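Local coordinates for erythrocyte membrane protein 1 (Plasmodium falciparum, PDB 6S8T), which probably binds the host endothelial receptor ICAM-1 through this DBLbeta domain, one piece of a much larger adhesin on the surface of infected erythrocytes, at residues A302-Y313 with H426-F436. Residues are numbered along the deposited sequence; the frame is centred on the assembly and turned at random.
Sequences AEWFCKMQSQEY and HVDECTEQTQF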
# COMPACT_ATOMS: atom_id res chain seq x y z
N ALA A 302 -1.05 8.98 -5.29
CA ALA A 302 -1.66 10.29 -5.46
C ALA A 302 -1.45 11.16 -4.23
O ALA A 302 -1.28 12.38 -4.36
CB ALA A 302 -3.16 10.14 -5.77
N GLU A 303 -1.47 10.57 -3.04
CA GLU A 303 -1.26 11.35 -1.82
C GLU A 303 0.15 11.93 -1.78
O GLU A 303 0.34 13.11 -1.47
CB GLU A 303 -1.53 10.50 -0.58
CG GLU A 303 -1.18 11.23 0.73
CD GLU A 303 -1.46 10.41 1.98
OE1 GLU A 303 -1.76 9.20 1.87
OE2 GLU A 303 -1.39 10.99 3.09
N TRP A 304 1.16 11.11 -2.09
CA TRP A 304 2.54 11.58 -2.04
C TRP A 304 2.91 12.46 -3.22
O TRP A 304 3.84 13.27 -3.10
CB TRP A 304 3.50 10.39 -1.93
CG TRP A 304 3.49 9.81 -0.54
CD1 TRP A 304 2.75 8.76 -0.09
CD2 TRP A 304 4.23 10.30 0.59
NE1 TRP A 304 2.99 8.55 1.24
CE2 TRP A 304 3.89 9.48 1.69
CE3 TRP A 304 5.14 11.34 0.78
CZ2 TRP A 304 4.44 9.66 2.95
CZ3 TRP A 304 5.69 11.52 2.05
CH2 TRP A 304 5.33 10.69 3.11
N PHE A 305 2.20 12.35 -4.35
CA PHE A 305 2.37 13.34 -5.41
C PHE A 305 1.87 14.71 -4.97
O PHE A 305 2.49 15.73 -5.30
CB PHE A 305 1.63 12.91 -6.68
CG PHE A 305 1.41 14.04 -7.65
CD1 PHE A 305 2.44 14.47 -8.47
CD2 PHE A 305 0.19 14.70 -7.71
CE1 PHE A 305 2.25 15.52 -9.36
CE2 PHE A 305 -0.01 15.75 -8.59
CZ PHE A 305 1.03 16.16 -9.42
N CYS A 306 0.75 14.74 -4.25
CA CYS A 306 0.21 16.02 -3.80
C CYS A 306 1.09 16.67 -2.73
O CYS A 306 1.17 17.90 -2.67
CB CYS A 306 -1.22 15.84 -3.29
SG CYS A 306 -2.47 15.68 -4.62
N LYS A 307 1.75 15.86 -1.90
CA LYS A 307 2.69 16.43 -0.93
C LYS A 307 3.89 17.06 -1.62
O LYS A 307 4.33 18.15 -1.24
CB LYS A 307 3.15 15.36 0.06
CG LYS A 307 2.09 14.89 1.04
CD LYS A 307 2.65 13.84 1.99
CE LYS A 307 1.70 13.59 3.15
NZ LYS A 307 1.53 14.81 4.00
N MET A 308 4.43 16.39 -2.65
CA MET A 308 5.52 16.96 -3.42
C MET A 308 5.06 18.20 -4.18
O MET A 308 5.76 19.23 -4.18
CB MET A 308 6.07 15.91 -4.39
CG MET A 308 7.19 16.40 -5.32
SD MET A 308 6.61 17.19 -6.84
CE MET A 308 5.48 15.95 -7.46
N GLN A 309 3.89 18.13 -4.82
CA GLN A 309 3.39 19.26 -5.59
C GLN A 309 3.16 20.48 -4.71
O GLN A 309 3.50 21.60 -5.08
CB GLN A 309 2.10 18.87 -6.32
CG GLN A 309 1.58 19.90 -7.32
CD GLN A 309 0.70 20.97 -6.69
OE1 GLN A 309 0.09 20.76 -5.65
NE2 GLN A 309 0.66 22.14 -7.32
N SER A 310 2.57 20.26 -3.53
CA SER A 310 2.30 21.37 -2.62
C SER A 310 3.60 22.02 -2.13
O SER A 310 3.66 23.24 -1.97
CB SER A 310 1.46 20.89 -1.44
OG SER A 310 1.10 21.96 -0.58
N GLN A 311 4.63 21.21 -1.89
CA GLN A 311 5.90 21.76 -1.43
C GLN A 311 6.59 22.56 -2.53
O GLN A 311 7.15 23.64 -2.27
CB GLN A 311 6.81 20.64 -0.93
CG GLN A 311 8.14 21.10 -0.34
CD GLN A 311 8.97 19.95 0.20
OE1 GLN A 311 9.72 19.32 -0.54
NE2 GLN A 311 8.84 19.68 1.50
N GLU A 312 6.57 22.06 -3.76
CA GLU A 312 7.13 22.81 -4.88
C GLU A 312 6.33 24.07 -5.17
O GLU A 312 6.90 25.09 -5.57
CB GLU A 312 7.20 21.93 -6.13
CG GLU A 312 8.20 20.81 -6.06
CD GLU A 312 9.61 21.30 -5.82
OE1 GLU A 312 10.05 21.30 -4.65
OE2 GLU A 312 10.27 21.72 -6.79
N TYR A 313 5.01 24.01 -4.97
CA TYR A 313 4.18 25.19 -5.22
C TYR A 313 4.49 26.30 -4.22
O TYR A 313 4.48 27.48 -4.59
CB TYR A 313 2.70 24.81 -5.15
CG TYR A 313 1.77 25.82 -5.78
CD1 TYR A 313 1.44 25.76 -7.13
CD2 TYR A 313 1.21 26.84 -5.02
CE1 TYR A 313 0.59 26.68 -7.70
CE2 TYR A 313 0.36 27.77 -5.58
CZ TYR A 313 0.05 27.68 -6.92
OH TYR A 313 -0.80 28.60 -7.49
N HIS A 426 -7.17 10.79 -1.11
CA HIS A 426 -6.96 11.87 -0.16
C HIS A 426 -6.01 12.87 -0.82
O HIS A 426 -4.79 12.78 -0.65
CB HIS A 426 -6.42 11.34 1.16
CG HIS A 426 -7.32 10.35 1.82
ND1 HIS A 426 -7.45 9.05 1.38
CD2 HIS A 426 -8.15 10.46 2.89
CE1 HIS A 426 -8.31 8.40 2.15
NE2 HIS A 426 -8.75 9.24 3.07
N VAL A 427 -6.58 13.80 -1.58
CA VAL A 427 -5.78 14.74 -2.36
C VAL A 427 -6.08 16.17 -1.92
O VAL A 427 -6.01 17.11 -2.72
CB VAL A 427 -6.05 14.56 -3.87
CG1 VAL A 427 -5.48 13.23 -4.34
CG2 VAL A 427 -7.54 14.64 -4.16
N ASP A 428 -6.40 16.34 -0.63
CA ASP A 428 -6.65 17.68 -0.11
C ASP A 428 -5.39 18.52 -0.02
O ASP A 428 -5.48 19.74 0.10
CB ASP A 428 -7.31 17.60 1.27
CG ASP A 428 -8.69 16.97 1.22
OD1 ASP A 428 -9.30 16.94 0.14
OD2 ASP A 428 -9.16 16.50 2.28
N GLU A 429 -4.21 17.90 -0.08
CA GLU A 429 -2.96 18.64 0.04
C GLU A 429 -2.48 19.22 -1.29
O GLU A 429 -1.60 20.09 -1.28
CB GLU A 429 -1.87 17.76 0.65
CG GLU A 429 -2.26 17.16 1.99
CD GLU A 429 -1.17 16.30 2.60
OE1 GLU A 429 -0.01 16.76 2.66
OE2 GLU A 429 -1.48 15.16 3.01
N CYS A 430 -3.01 18.75 -2.41
CA CYS A 430 -2.76 19.41 -3.69
C CYS A 430 -3.31 20.83 -3.65
O CYS A 430 -4.46 21.05 -3.27
CB CYS A 430 -3.39 18.61 -4.83
SG CYS A 430 -2.30 17.42 -5.67
N THR A 431 -2.48 21.80 -4.04
CA THR A 431 -2.85 23.21 -3.99
C THR A 431 -3.01 23.75 -5.40
O THR A 431 -2.09 23.65 -6.22
CB THR A 431 -1.81 24.02 -3.20
OG1 THR A 431 -2.01 25.42 -3.44
CG2 THR A 431 -0.40 23.63 -3.59
N GLU A 432 -4.19 24.30 -5.69
CA GLU A 432 -4.53 24.94 -6.96
C GLU A 432 -4.60 23.95 -8.13
O GLU A 432 -5.41 24.13 -9.05
CB GLU A 432 -3.55 26.06 -7.29
CG GLU A 432 -3.59 27.22 -6.30
CD GLU A 432 -4.92 27.95 -6.30
OE1 GLU A 432 -5.59 27.97 -7.36
OE2 GLU A 432 -5.30 28.50 -5.25
N GLN A 433 -3.77 22.91 -8.11
CA GLN A 433 -3.75 21.89 -9.15
C GLN A 433 -4.26 20.59 -8.52
O GLN A 433 -3.47 19.78 -8.02
CB GLN A 433 -2.35 21.73 -9.74
CG GLN A 433 -1.64 23.05 -10.02
CD GLN A 433 -2.38 23.92 -11.02
OE1 GLN A 433 -2.42 25.14 -10.88
NE2 GLN A 433 -2.97 23.29 -12.04
N THR A 434 -5.58 20.41 -8.53
CA THR A 434 -6.22 19.34 -7.79
C THR A 434 -6.97 18.32 -8.65
O THR A 434 -7.29 17.24 -8.15
CB THR A 434 -7.21 19.92 -6.77
OG1 THR A 434 -8.25 20.62 -7.46
CG2 THR A 434 -6.50 20.88 -5.83
N GLN A 435 -7.24 18.64 -9.92
CA GLN A 435 -8.03 17.76 -10.78
C GLN A 435 -7.10 16.80 -11.52
O GLN A 435 -6.24 17.23 -12.29
CB GLN A 435 -8.85 18.59 -11.77
CG GLN A 435 -9.75 17.77 -12.67
CD GLN A 435 -10.63 18.64 -13.55
OE1 GLN A 435 -11.20 19.62 -13.09
NE2 GLN A 435 -10.73 18.27 -14.82
N PHE A 436 -7.29 15.50 -11.29
CA PHE A 436 -6.42 14.48 -11.87
C PHE A 436 -6.81 14.11 -13.30
O PHE A 436 -6.07 13.35 -13.94
CB PHE A 436 -6.41 13.23 -10.99
CG PHE A 436 -5.41 13.28 -9.87
CD1 PHE A 436 -5.60 14.11 -8.78
CD2 PHE A 436 -4.27 12.49 -9.91
CE1 PHE A 436 -4.68 14.17 -7.76
CE2 PHE A 436 -3.34 12.54 -8.88
CZ PHE A 436 -3.54 13.38 -7.81
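The rings of Phe305 and Phe436 meet obliquely, their planes at 73° and Phe305 CD2 lying 4.0 Å from Phe436 CZ. Sulfur sits beside both: Cys306 SG is at the edge of Phe436, near its plane, whereas Cys430 SG approaches at a slant, 4.1 Å from Phe305 CE2. Gln309 CB lies offset over one face of Phe305. Farther along, the Tyr313 ring has Thr431 O above one face toward the rim, and Thr431 CG2 packs 3.7 Å from Tyr313 CB. A disulfide, Cys306 SG to Cys430 SG 2.0 Å with chi3 -87°, ties helix 293-319 to the loop following helix 417-424 within this alpha-helical Duffy-binding-like domain; Cys430 closes a type I turn begun at Val427. Bent at chi2 (-86°), Gln309 presents its amide to the backbone of Thr431: Gln309 OE1 accepts from Thr431 N at 3.2 Å, in the carbonyl plane and on a lone pair, while NE2 bonds Tyr347 OH and makes only a weak bond to Thr431 O. Lys307 NZ makes a salt bridge to Glu429 OE1, 2.8 Å on its syn lone pair, with a weak second bond to OE2. Glu303 OE2, 4.2 Å from Glu429 OE2, takes a salt bridge from Arg180 and a hydrogen bond from Ser177; the arginine probably offsets the like charge.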